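PDB 1JMT: splicing factor U2AF 35 kDa subunit from Homo sapiens, which forms the small subunit of the U2AF heterodimer and mediates the protein-protein and protein-RNA contacts needed for accurate 3'-splice site selection. Local coordinates for residues S1-I9 against F93-P104; Y36-F44 against V54-N62. The protein carries 1 engineered substitution. All coordinates share one frame; numbering follows the deposited sequence.

Interaction 1 of 2, residues S1-I9 against F93-P104; sequences SQTIALLNI and FNGQPIHAELSP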
loop_
_atom_site.group_PDB
_atom_site.type_symbol
_atom_site.label_atom_id
_atom_site.label_comp_id
_atom_site.label_asym_id
_atom_site.label_seq_id
_atom_site.Cartn_x
_atom_site.Cartn_y
_atom_site.Cartn_z
ATOM N N SER A 1 -3.906 -12.944 -13.845
ATOM C CA SER A 1 -3.006 -13.000 -12.654
ATOM C C SER A 1 -3.804 -12.886 -11.353
ATOM O O SER A 1 -4.870 -12.267 -11.320
ATOM C CB SER A 1 -1.975 -11.869 -12.729
ATOM O OG SER A 1 -1.084 -11.912 -11.627
ATOM N N GLN A 2 -3.288 -13.493 -10.288
ATOM C CA GLN A 2 -3.943 -13.451 -8.979
ATOM C C GLN A 2 -3.208 -12.453 -8.093
ATOM O O GLN A 2 -3.618 -12.181 -6.966
ATOM C CB GLN A 2 -3.887 -14.821 -8.302
ATOM C CG GLN A 2 -4.513 -15.951 -9.084
ATOM C CD GLN A 2 -4.146 -17.301 -8.504
ATOM O OE1 GLN A 2 -4.509 -17.626 -7.373
ATOM N NE2 GLN A 2 -3.411 -18.094 -9.276
ATOM N N THR A 3 -2.112 -11.919 -8.612
ATOM C CA THR A 3 -1.299 -10.984 -7.861
ATOM C C THR A 3 -1.440 -9.539 -8.321
ATOM O O THR A 3 -1.431 -9.257 -9.518
ATOM C CB THR A 3 0.184 -11.367 -7.953
ATOM O OG1 THR A 3 0.335 -12.758 -7.655
ATOM C CG2 THR A 3 1.003 -10.554 -6.964
ATOM N N ILE A 4 -1.577 -8.636 -7.354
ATOM C CA ILE A 4 -1.681 -7.210 -7.629
ATOM C C ILE A 4 -0.492 -6.526 -6.949
ATOM O O ILE A 4 0.096 -7.075 -6.018
ATOM C CB ILE A 4 -2.987 -6.599 -7.064
ATOM C CG1 ILE A 4 -2.928 -6.532 -5.531
ATOM C CG2 ILE A 4 -4.183 -7.435 -7.504
ATOM C CD1 ILE A 4 -4.088 -5.758 -4.910
ATOM N N ALA A 5 -0.138 -5.340 -7.427
ATOM C CA ALA A 5 0.961 -4.575 -6.856
ATOM C C ALA A 5 0.500 -3.165 -6.529
ATOM O O ALA A 5 -0.136 -2.513 -7.352
ATOM C CB ALA A 5 2.125 -4.511 -7.840
ATOM N N LEU A 6 0.809 -2.708 -5.320
ATOM C CA LEU A 6 0.473 -1.356 -4.894
ATOM C C LEU A 6 1.834 -0.667 -4.920
ATOM O O LEU A 6 2.694 -0.914 -4.070
ATOM C CB LEU A 6 -0.135 -1.378 -3.494
ATOM C CG LEU A 6 -1.379 -2.273 -3.372
ATOM C CD1 LEU A 6 -1.932 -2.168 -1.963
ATOM C CD2 LEU A 6 -2.437 -1.847 -4.390
ATOM N N LEU A 7 2.026 0.177 -5.928
ATOM C CA LEU A 7 3.297 0.847 -6.160
ATOM C C LEU A 7 3.712 1.958 -5.210
ATOM O O LEU A 7 2.986 2.936 -5.003
ATOM C CB LEU A 7 3.340 1.355 -7.606
ATOM C CG LEU A 7 2.969 0.273 -8.633
ATOM C CD1 LEU A 7 2.930 0.867 -10.029
ATOM C CD2 LEU A 7 3.973 -0.871 -8.564
ATOM N N ASN A 8 4.898 1.776 -4.639
ATOM C CA ASN A 8 5.502 2.726 -3.722
ATOM C C ASN A 8 4.536 3.205 -2.654
ATOM O O ASN A 8 4.593 4.350 -2.220
ATOM C CB ASN A 8 6.035 3.926 -4.504
ATOM C CG ASN A 8 7.180 3.560 -5.434
ATOM O OD1 ASN A 8 7.632 4.390 -6.217
ATOM N ND2 ASN A 8 7.658 2.320 -5.349
ATOM N N ILE A 9 3.653 2.322 -2.216
ATOM C CA ILE A 9 2.686 2.702 -1.205
ATOM C C ILE A 9 3.308 2.777 0.197
ATOM O O ILE A 9 2.861 3.558 1.031
ATOM C CB ILE A 9 1.496 1.723 -1.207
ATOM C CG1 ILE A 9 0.326 2.334 -0.429
ATOM C CG2 ILE A 9 1.939 0.371 -0.639
ATOM C CD1 ILE A 9 -0.984 1.611 -0.634
ATOM N N PHE A 93 -4.788 6.668 -0.034
ATOM C CA PHE A 93 -4.113 5.950 1.030
ATOM C C PHE A 93 -3.069 6.907 1.578
ATOM O O PHE A 93 -2.169 7.334 0.854
ATOM C CB PHE A 93 -3.415 4.677 0.527
ATOM C CG PHE A 93 -2.776 3.868 1.626
ATOM C CD1 PHE A 93 -3.498 2.889 2.301
ATOM C CD2 PHE A 93 -1.456 4.095 1.996
ATOM C CE1 PHE A 93 -2.914 2.152 3.321
ATOM C CE2 PHE A 93 -0.864 3.358 3.023
ATOM C CZ PHE A 93 -1.593 2.388 3.683
ATOM N N ASN A 94 -3.220 7.283 2.842
ATOM C CA ASN A 94 -2.252 8.156 3.492
ATOM C C ASN A 94 -1.925 9.462 2.753
ATOM O O ASN A 94 -0.764 9.855 2.663
ATOM C CB ASN A 94 -0.971 7.344 3.732
ATOM C CG ASN A 94 -0.023 8.010 4.707
ATOM O OD1 ASN A 94 -0.446 8.590 5.705
ATOM N ND2 ASN A 94 1.275 7.907 4.430
ATOM N N GLY A 95 -2.942 10.137 2.227
ATOM C CA GLY A 95 -2.703 11.396 1.534
ATOM C C GLY A 95 -2.194 11.298 0.096
ATOM O O GLY A 95 -1.798 12.301 -0.500
ATOM N N GLN A 96 -2.191 10.094 -0.465
ATOM C CA GLN A 96 -1.742 9.894 -1.839
ATOM C C GLN A 96 -2.716 8.975 -2.549
ATOM O O GLN A 96 -3.385 8.164 -1.922
ATOM C CB GLN A 96 -0.361 9.242 -1.878
ATOM C CG GLN A 96 0.773 10.068 -1.319
ATOM C CD GLN A 96 0.983 11.356 -2.086
ATOM O OE1 GLN A 96 0.910 11.384 -3.318
ATOM N NE2 GLN A 96 1.255 12.432 -1.362
ATOM N N PRO A 97 -2.840 9.115 -3.872
ATOM C CA PRO A 97 -3.765 8.225 -4.572
ATOM C C PRO A 97 -3.042 6.877 -4.664
ATOM O O PRO A 97 -1.813 6.840 -4.660
ATOM C CB PRO A 97 -3.900 8.888 -5.932
ATOM C CG PRO A 97 -2.514 9.428 -6.155
ATOM C CD PRO A 97 -2.193 10.049 -4.809
ATOM N N ILE A 98 -3.781 5.780 -4.719
ATOM C CA ILE A 98 -3.137 4.475 -4.834
ATOM C C ILE A 98 -2.852 4.215 -6.300
ATOM O O ILE A 98 -3.610 4.649 -7.169
ATOM C CB ILE A 98 -4.047 3.341 -4.337
ATOM C CG1 ILE A 98 -4.264 3.477 -2.830
ATOM C CG2 ILE A 98 -3.437 1.974 -4.713
ATOM C CD1 ILE A 98 -5.257 2.475 -2.247
ATOM N N HIS A 99 -1.755 3.520 -6.572
ATOM C CA HIS A 99 -1.389 3.145 -7.940
ATOM C C HIS A 99 -1.369 1.618 -7.930
ATOM O O HIS A 99 -0.364 1.006 -7.568
ATOM C CB HIS A 99 -0.007 3.699 -8.295
ATOM C CG HIS A 99 0.004 5.171 -8.571
ATOM N ND1 HIS A 99 -0.294 5.699 -9.811
ATOM C CD2 HIS A 99 0.263 6.228 -7.768
ATOM C CE1 HIS A 99 -0.214 7.015 -9.757
ATOM N NE2 HIS A 99 0.123 7.363 -8.528
ATOM N N ALA A 100 -2.502 1.017 -8.285
ATOM C CA ALA A 100 -2.650 -0.432 -8.290
ATOM C C ALA A 100 -2.423 -0.988 -9.684
ATOM O O ALA A 100 -2.665 -0.310 -10.680
ATOM C CB ALA A 100 -4.025 -0.816 -7.794
ATOM N N GLU A 101 -1.995 -2.242 -9.750
ATOM C CA GLU A 101 -1.687 -2.852 -11.030
ATOM C C GLU A 101 -1.558 -4.371 -10.929
ATOM O O GLU A 101 -0.939 -4.889 -10.002
ATOM C CB GLU A 101 -0.379 -2.219 -11.507
ATOM C CG GLU A 101 0.303 -2.811 -12.704
ATOM C CD GLU A 101 1.630 -2.110 -12.964
ATOM O OE1 GLU A 101 1.619 -0.877 -13.168
ATOM O OE2 GLU A 101 2.680 -2.783 -12.950
ATOM N N LEU A 102 -2.165 -5.088 -11.867
ATOM C CA LEU A 102 -2.041 -6.540 -11.879
ATOM C C LEU A 102 -0.570 -6.808 -12.167
ATOM O O LEU A 102 -0.004 -6.209 -13.077
ATOM C CB LEU A 102 -2.885 -7.149 -12.993
ATOM C CG LEU A 102 -4.344 -7.493 -12.709
ATOM C CD1 LEU A 102 -5.066 -7.777 -14.021
ATOM C CD2 LEU A 102 -4.412 -8.701 -11.787
ATOM N N SER A 103 0.056 -7.686 -11.391
ATOM C CA SER A 103 1.464 -7.986 -11.611
ATOM C C SER A 103 1.644 -9.422 -12.076
ATOM O O SER A 103 1.564 -10.360 -11.279
ATOM C CB SER A 103 2.279 -7.734 -10.337
ATOM O OG SER A 103 1.755 -8.454 -9.240
ATOM N N PRO A 104 1.889 -9.608 -13.383
ATOM C CA PRO A 104 2.085 -10.926 -13.994
ATOM C C PRO A 104 2.899 -11.862 -13.106
ATOM O O PRO A 104 2.425 -12.989 -12.852
ATOM C CB PRO A 104 2.792 -10.585 -15.301
ATOM C CG PRO A 104 2.133 -9.294 -15.681
ATOM C CD PRO A 104 2.125 -8.536 -14.369
ATOM O OXT PRO A 104 3.998 -11.452 -12.676
HETATM O O HOH W 1 0.319 -14.980 -10.895
HETATM O O HOH W 2 0.184 3.088 -4.442
#

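Interaction 2 of 2, residues Y36-F44 against V54-N62; sequences YDEFFEEVF and VEEMNVCDN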
loop_
_atom_site.group_PDB
_atom_site.type_symbol
_atom_site.label_atom_id
_atom_site.label_comp_id
_atom_site.label_asym_id
_atom_site.label_seq_id
_atom_site.Cartn_x
_atom_site.Cartn_y
_atom_site.Cartn_z
ATOM N N TYR A 36 6.254 -1.325 10.538
ATOM C CA TYR A 36 6.098 -2.227 9.404
ATOM C C TYR A 36 4.931 -3.177 9.653
ATOM O O TYR A 36 4.081 -3.382 8.780
ATOM C CB TYR A 36 7.380 -3.037 9.201
ATOM C CG TYR A 36 7.296 -4.082 8.114
ATOM C CD1 TYR A 36 7.663 -3.780 6.804
ATOM C CD2 TYR A 36 6.839 -5.375 8.390
ATOM C CE1 TYR A 36 7.582 -4.735 5.791
ATOM C CE2 TYR A 36 6.748 -6.342 7.382
ATOM C CZ TYR A 36 7.123 -6.009 6.085
ATOM O OH TYR A 36 7.037 -6.931 5.077
ATOM N N ASP A 37 4.893 -3.762 10.846
ATOM C CA ASP A 37 3.828 -4.695 11.196
ATOM C C ASP A 37 2.466 -4.004 11.256
ATOM O O ASP A 37 1.454 -4.588 10.869
ATOM C CB ASP A 37 4.126 -5.383 12.534
ATOM C CG ASP A 37 5.401 -6.205 12.500
ATOM O OD1 ASP A 37 5.757 -6.732 11.423
ATOM O OD2 ASP A 37 6.044 -6.338 13.561
ATOM N N GLU A 38 2.442 -2.769 11.747
ATOM C CA GLU A 38 1.199 -2.010 11.828
ATOM C C GLU A 38 0.684 -1.764 10.408
ATOM O O GLU A 38 -0.505 -1.915 10.122
ATOM C CB GLU A 38 1.436 -0.663 12.515
ATOM C CG GLU A 38 0.233 0.282 12.458
ATOM C CD GLU A 38 0.508 1.645 13.079
ATOM O OE1 GLU A 38 1.408 2.362 12.591
ATOM O OE2 GLU A 38 -0.181 2.004 14.059
ATOM N N PHE A 39 1.599 -1.383 9.522
ATOM C CA PHE A 39 1.260 -1.112 8.132
ATOM C C PHE A 39 0.708 -2.366 7.469
ATOM O O PHE A 39 -0.338 -2.328 6.816
ATOM C CB PHE A 39 2.501 -0.648 7.374
ATOM C CG PHE A 39 2.262 -0.406 5.914
ATOM C CD1 PHE A 39 1.654 0.769 5.477
ATOM C CD2 PHE A 39 2.644 -1.358 4.970
ATOM C CE1 PHE A 39 1.431 0.989 4.117
ATOM C CE2 PHE A 39 2.424 -1.146 3.610
ATOM C CZ PHE A 39 1.817 0.027 3.184
ATOM N N PHE A 40 1.428 -3.471 7.652
ATOM C CA PHE A 40 1.076 -4.767 7.080
ATOM C C PHE A 40 -0.354 -5.162 7.450
ATOM O O PHE A 40 -1.182 -5.429 6.579
ATOM C CB PHE A 40 2.058 -5.832 7.584
ATOM C CG PHE A 40 2.038 -7.107 6.793
ATOM C CD1 PHE A 40 3.047 -7.385 5.876
ATOM C CD2 PHE A 40 1.014 -8.032 6.961
ATOM C CE1 PHE A 40 3.040 -8.564 5.137
ATOM C CE2 PHE A 40 0.997 -9.216 6.223
ATOM C CZ PHE A 40 2.014 -9.482 5.310
ATOM N N GLU A 41 -0.631 -5.192 8.749
ATOM C CA GLU A 41 -1.948 -5.545 9.259
ATOM C C GLU A 41 -2.985 -4.607 8.650
ATOM O O GLU A 41 -4.060 -5.029 8.211
ATOM C CB GLU A 41 -1.943 -5.430 10.789
ATOM C CG GLU A 41 -3.239 -5.817 11.486
ATOM C CD GLU A 41 -4.308 -4.744 11.385
ATOM O OE1 GLU A 41 -4.041 -3.589 11.782
ATOM O OE2 GLU A 41 -5.420 -5.057 10.911
ATOM N N GLU A 42 -2.637 -3.328 8.606
ATOM C CA GLU A 42 -3.513 -2.309 8.053
ATOM C C GLU A 42 -3.942 -2.654 6.624
ATOM O O GLU A 42 -5.126 -2.594 6.287
ATOM C CB GLU A 42 -2.795 -0.963 8.054
ATOM C CG GLU A 42 -3.690 0.197 7.706
ATOM C CD GLU A 42 -4.595 0.585 8.854
ATOM O OE1 GLU A 42 -4.090 1.167 9.837
ATOM O OE2 GLU A 42 -5.808 0.303 8.774
ATOM N N VAL A 43 -2.974 -3.026 5.791
ATOM C CA VAL A 43 -3.256 -3.352 4.399
ATOM C C VAL A 43 -3.888 -4.730 4.245
ATOM O O VAL A 43 -4.898 -4.891 3.550
ATOM C CB VAL A 43 -1.963 -3.251 3.548
ATOM C CG1 VAL A 43 -2.239 -3.642 2.092
ATOM C CG2 VAL A 43 -1.429 -1.825 3.621
ATOM N N PHE A 44 -3.297 -5.722 4.900
ATOM C CA PHE A 44 -3.811 -7.080 4.847
ATOM C C PHE A 44 -5.298 -7.147 5.210
ATOM O O PHE A 44 -6.109 -7.677 4.445
ATOM C CB PHE A 44 -3.027 -7.979 5.801
ATOM C CG PHE A 44 -3.475 -9.412 5.776
ATOM C CD1 PHE A 44 -3.082 -10.261 4.743
ATOM C CD2 PHE A 44 -4.315 -9.906 6.768
ATOM C CE1 PHE A 44 -3.522 -11.585 4.700
ATOM C CE2 PHE A 44 -4.765 -11.232 6.736
ATOM C CZ PHE A 44 -4.368 -12.072 5.702
ATOM N N VAL A 54 -6.761 -13.587 0.877
ATOM C CA VAL A 54 -5.366 -13.397 0.519
ATOM C C VAL A 54 -4.560 -14.679 0.737
ATOM O O VAL A 54 -4.579 -15.270 1.814
ATOM C CB VAL A 54 -4.732 -12.263 1.338
ATOM C CG1 VAL A 54 -3.241 -12.189 1.050
ATOM C CG2 VAL A 54 -5.406 -10.934 0.992
ATOM N N GLU A 55 -3.853 -15.096 -0.301
ATOM C CA GLU A 55 -3.030 -16.293 -0.245
ATOM C C GLU A 55 -1.660 -15.919 0.311
ATOM O O GLU A 55 -1.159 -16.546 1.240
ATOM C CB GLU A 55 -2.896 -16.863 -1.652
ATOM C CG GLU A 55 -2.241 -18.216 -1.751
ATOM C CD GLU A 55 -2.529 -18.858 -3.090
ATOM O OE1 GLU A 55 -3.720 -19.122 -3.362
ATOM O OE2 GLU A 55 -1.579 -19.084 -3.871
ATOM N N GLU A 56 -1.071 -14.875 -0.261
ATOM C CA GLU A 56 0.240 -14.388 0.158
ATOM C C GLU A 56 0.296 -12.877 0.020
ATOM O O GLU A 56 -0.346 -12.306 -0.859
ATOM C CB GLU A 56 1.346 -14.955 -0.729
ATOM C CG GLU A 56 1.650 -16.415 -0.569
ATOM C CD GLU A 56 2.746 -16.839 -1.520
ATOM O OE1 GLU A 56 3.902 -16.396 -1.330
ATOM O OE2 GLU A 56 2.448 -17.598 -2.468
ATOM N N MET A 57 1.084 -12.243 0.879
ATOM C CA MET A 57 1.256 -10.803 0.828
ATOM C C MET A 57 2.622 -10.424 1.369
ATOM O O MET A 57 3.128 -11.047 2.302
ATOM C CB MET A 57 0.177 -10.085 1.641
ATOM C CG MET A 57 0.314 -8.575 1.581
ATOM S SD MET A 57 -0.926 -7.677 2.537
ATOM C CE MET A 57 0.090 -6.423 3.291
ATOM N N ASN A 58 3.220 -9.396 0.779
ATOM C CA ASN A 58 4.520 -8.934 1.228
ATOM C C ASN A 58 4.706 -7.446 0.967
ATOM O O ASN A 58 4.221 -6.908 -0.030
ATOM C CB ASN A 58 5.628 -9.721 0.526
ATOM C CG ASN A 58 7.014 -9.320 1.000
ATOM O OD1 ASN A 58 7.268 -9.217 2.207
ATOM N ND2 ASN A 58 7.921 -9.096 0.054
ATOM N N VAL A 59 5.391 -6.786 1.890
ATOM C CA VAL A 59 5.695 -5.369 1.776
ATOM C C VAL A 59 7.183 -5.351 1.448
ATOM O O VAL A 59 7.999 -5.856 2.217
ATOM C CB VAL A 59 5.440 -4.625 3.102
ATOM C CG1 VAL A 59 5.891 -3.180 2.981
ATOM C CG2 VAL A 59 3.965 -4.697 3.460
ATOM N N CYS A 60 7.528 -4.790 0.296
ATOM C CA CYS A 60 8.914 -4.756 -0.151
ATOM C C CYS A 60 9.683 -3.507 0.224
ATOM O O CYS A 60 9.123 -2.507 0.672
ATOM C CB CYS A 60 8.991 -4.889 -1.673
ATOM S SG CYS A 60 8.195 -6.323 -2.376
ATOM N N ASP A 61 10.990 -3.601 0.024
ATOM C CA ASP A 61 11.933 -2.514 0.255
ATOM C C ASP A 61 12.624 -2.431 -1.108
ATOM O O ASP A 61 13.582 -3.150 -1.377
ATOM C CB ASP A 61 12.925 -2.900 1.357
ATOM C CG ASP A 61 13.953 -1.817 1.631
ATOM O OD1 ASP A 61 13.787 -0.681 1.130
ATOM O OD2 ASP A 61 14.926 -2.105 2.363
ATOM N N ASN A 62 12.103 -1.563 -1.968
ATOM C CA ASN A 62 12.608 -1.405 -3.327
ATOM C C ASN A 62 14.120 -1.248 -3.495
ATOM O O ASN A 62 14.771 -2.134 -4.044
ATOM C CB ASN A 62 11.879 -0.251 -4.009
ATOM C CG ASN A 62 10.398 -0.523 -4.160
ATOM O OD1 ASN A 62 9.931 -1.627 -3.876
ATOM N ND2 ASN A 62 9.652 0.477 -4.608
#

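Interaction 1 of 2, residues S1-I9 against F93-P104
Ile4, Ala5 and Leu6 pair with Leu102, Glu101 and Ala100 as antiparallel neighbours, joining the first and last strands of an RNA recognition motif (RRM) sheet. Ala5 N donates to Glu101 O at 2.7 Å, while the return bond from Glu101 N is weak. A straighter bond, 169° at the hydrogen, runs from Leu7 N to His99 O at 3.0 Å. Beyond it a water bridges Leu7 O and His99 N. At the other end Ser103 N reaches Thr3 O at 2.9 Å, and the Ser103 hydroxyl adds a weak bond to the same oxygen. Ser1 OG accepts from Thr3 N in an ST turn. On the face carrying Ile4 and Leu6, Leu6 CD2 touches Ala100 CB at 3.9 Å and Ile98 CG2 at 4.0 Å; Ile4 packs against helix 78-88. Strand 68-75 flanks 1-9 with further backbone bonds. Phe93 opens a type I' turn to Gln96, and its ring meets an aromatic side chain of the bound peptide. CG1 of Ile9 lies anti to its own N (chi1 -165°) and the chain stays extended, bringing CD1 over a face of the Phe93 ring, 3.8 Å from the centroid.

Interaction 2 of 2, residues Y36-F44 against V54-N62
Phe40 and Met57 approach from opposite directions, with the Met57 methyl CE directly over the centre of the Phe40 ring, 3.9 Å from the centroid and only 2° off the normal. This CH-pi contact comes with a Met-aromatic one, since SD also stands above that face, farther off. Met57 is extended through CG and SD and bends only at chi3, 137°, so that the thioether spans the gap between strand and helix. Its sulfur lies at the edge of the Phe44 ring, close to the ring plane, and 3.7 Å from Phe44 CA. The methyl is also touched by Val43, whose CB comes within 3.8 Å from a direction roughly perpendicular to the methionine. On the Phe44 ring, CE1 meets Val54 CB at 3.6 Å.

Val59 is gripped by three aromatic residues. Its CG2 lies in the plane of the Phe39 ring, at the edge, and 3.7 Å from Phe40 CD1 as the Phe40 and Val59 side chains slide past each other. Tyr36 and Val59 point at each other from opposite directions, CE1 of the tyrosine meeting Val59 CB at 3.4 Å. The phenol then donates from Tyr36 OH to Val59 O at 3.2 Å, in the carbonyl plane and on a lone pair, tying one end of this helical segment to the strand's backbone.

This is the helix-on-sheet layer of the RRM fold: helix 22-51 covers the outer strand 54-59, the segments running at 140°. Strand 68-75 pairs with 54-59 on its inner side, and its Val73 touches Val54 and Met57. Towards the middle of the sheet, Phe39 continues onto Val71 of strand 68-75 and onto Ile9 and Tyr10 of strand 3-11.

How the interactions relate
From the N terminus the chain first runs through residues 1-9, within strand 3-11 in the middle of the sheet, then enters the long helix 22-51. Interaction 2 closes a short loop, as the chain leaves that helix and returns alongside it as edge strand 54-59. After strand 68-75 and helix 78-88, interaction 1 closes the long loop by bringing 93-104 beside 1-9, close to the C terminus. Interaction 2 is therefore nested within interaction 1, without crossing. One ties strand to strand and the other helix to sheet; they meet where Phe39 packs against Phe93, with centres about 12 Å apart.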